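Local coordinates for protein multi-copper Oxidase CueO (Ochrobactrum, PDB 6EVG) that oxidises lignin model compounds and lignosulfonate as a laccase-like multicopper oxidase, probably passing their electrons through its coppers to dioxygen, at residues G35-K40 against P66-K71. Numbering follows the deposited sequence.
Sequences GVVKLK and PLVRLK
V37 lies over V68 with 7.9 Å between their CA atoms and L39 over P66 with 8.5 Å, so the two backbones run in opposite senses, spaced for side chains to mesh rather than for peptide groups to pair. The two valines meet tip to tip. CG1 of V37 sits against both methyls of V68, 4.0 Å from CG2, while CG2 of V37 rests 4.1 Å from V68 CG1. Both residues hold CG1 anti to the backbone N (chi1 172° in V37, 179° in V68), which turns both methyls of each fork into the interface.

Two residues further along the strand, L39 starts off to the side, and its CD2 branch does the reaching. That methyl comes 3.8 Å from CG of P66, the two side chains crossing at a slant, and also lies 4.2 Å from V68 CG2. CD2 therefore bridges the proline and the valine just ahead of strand 67-71 and near its start.

Strand 36-46 belongs to one sheet, where V37 and L39 spend their backbone hydrogen bonds on strand 75-82; strand 67-71 belongs to another, between 28-29 and 148-153. The contact is thus a piece of the filling between two sheets of a cupredoxin-like beta-sandwich. V37 also touches V29 and P31, and V29 touches P66 as well. All four residues that touch are buried and meet through carbon alone, so this part of the sandwich is held by van der Waals packing and the exclusion of water, with no directional bond between the two segments.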
# COMPACT_ATOMS: atom_id res chain seq x y z
N GLY A 35 -3.57 26.48 -1.26
CA GLY A 35 -3.13 25.37 -0.44
C GLY A 35 -3.99 24.11 -0.53
O GLY A 35 -3.86 23.23 0.32
N VAL A 36 -4.87 24.06 -1.53
CA VAL A 36 -5.87 22.97 -1.62
C VAL A 36 -5.43 21.94 -2.67
O VAL A 36 -4.93 22.31 -3.73
CB VAL A 36 -7.23 23.57 -2.00
CG1 VAL A 36 -8.27 22.50 -2.09
CG2 VAL A 36 -7.65 24.60 -0.94
N VAL A 37 -5.71 20.68 -2.34
CA VAL A 37 -5.68 19.55 -3.27
C VAL A 37 -7.09 18.99 -3.35
O VAL A 37 -7.60 18.51 -2.33
CB VAL A 37 -4.68 18.50 -2.79
CG1 VAL A 37 -4.78 17.21 -3.64
CG2 VAL A 37 -3.25 19.02 -2.83
N LYS A 38 -7.68 18.99 -4.53
CA LYS A 38 -9.05 18.52 -4.71
C LYS A 38 -9.09 17.08 -5.22
O LYS A 38 -8.44 16.74 -6.23
CB LYS A 38 -9.76 19.45 -5.69
CG LYS A 38 -9.97 20.87 -5.20
CD LYS A 38 -10.66 21.82 -6.19
CE LYS A 38 -10.63 23.23 -5.65
NZ LYS A 38 -11.35 24.11 -6.58
N LEU A 39 -9.83 16.23 -4.49
CA LEU A 39 -9.92 14.78 -4.78
C LEU A 39 -11.38 14.38 -4.81
O LEU A 39 -12.05 14.38 -3.80
CB LEU A 39 -9.21 13.99 -3.69
CG LEU A 39 -7.73 14.34 -3.48
CD1 LEU A 39 -7.22 13.67 -2.18
CD2 LEU A 39 -6.88 13.89 -4.67
N LYS A 40 -11.90 14.00 -5.97
CA LYS A 40 -13.30 13.67 -6.13
C LYS A 40 -13.42 12.17 -6.43
O LYS A 40 -12.96 11.69 -7.47
CB LYS A 40 -13.94 14.49 -7.24
CG LYS A 40 -15.45 14.16 -7.40
CD LYS A 40 -16.10 14.92 -8.52
CE LYS A 40 -17.54 14.48 -8.76
NZ LYS A 40 -18.10 15.39 -9.80
N PRO A 66 -4.66 10.51 -8.83
CA PRO A 66 -3.44 11.29 -9.01
C PRO A 66 -2.31 10.83 -8.08
O PRO A 66 -2.55 10.15 -7.08
CB PRO A 66 -3.86 12.70 -8.65
CG PRO A 66 -4.95 12.49 -7.62
CD PRO A 66 -5.68 11.27 -8.13
N LEU A 67 -1.11 11.31 -8.42
CA LEU A 67 0.02 11.34 -7.46
C LEU A 67 0.08 12.75 -6.90
O LEU A 67 0.34 13.71 -7.63
CB LEU A 67 1.32 10.90 -8.12
CG LEU A 67 2.51 10.79 -7.13
CD1 LEU A 67 3.42 9.66 -7.48
CD2 LEU A 67 3.23 12.09 -6.94
N VAL A 68 -0.27 12.86 -5.62
CA VAL A 68 -0.24 14.12 -4.88
C VAL A 68 1.16 14.28 -4.29
O VAL A 68 1.64 13.41 -3.57
CB VAL A 68 -1.30 14.12 -3.77
CG1 VAL A 68 -1.24 15.43 -2.98
CG2 VAL A 68 -2.67 13.87 -4.33
N ARG A 69 1.86 15.38 -4.64
CA ARG A 69 3.20 15.63 -4.11
C ARG A 69 3.15 16.77 -3.10
O ARG A 69 2.67 17.88 -3.45
CB ARG A 69 4.15 15.94 -5.24
CG ARG A 69 5.58 16.06 -4.75
CD ARG A 69 6.59 15.82 -5.88
NE ARG A 69 6.51 16.92 -6.73
CZ ARG A 69 7.06 17.02 -7.98
NH1 ARG A 69 7.72 16.02 -8.57
NH2 ARG A 69 6.97 18.16 -8.62
N LEU A 70 3.53 16.48 -1.88
CA LEU A 70 3.52 17.39 -0.76
C LEU A 70 4.91 17.61 -0.23
O LEU A 70 5.72 16.70 -0.14
CB LEU A 70 2.67 16.78 0.35
CG LEU A 70 1.22 16.46 -0.02
CD1 LEU A 70 0.52 15.82 1.15
CD2 LEU A 70 0.46 17.64 -0.54
N LYS A 71 5.19 18.85 0.17
CA LYS A 71 6.48 19.23 0.74
C LYS A 71 6.45 19.10 2.25
O LYS A 71 5.51 19.58 2.89
CB LYS A 71 6.85 20.62 0.35
CG LYS A 71 7.06 20.80 -1.13
CD LYS A 71 7.47 22.19 -1.51
CE LYS A 71 6.34 23.16 -1.40
NZ LYS A 71 6.62 24.36 -2.27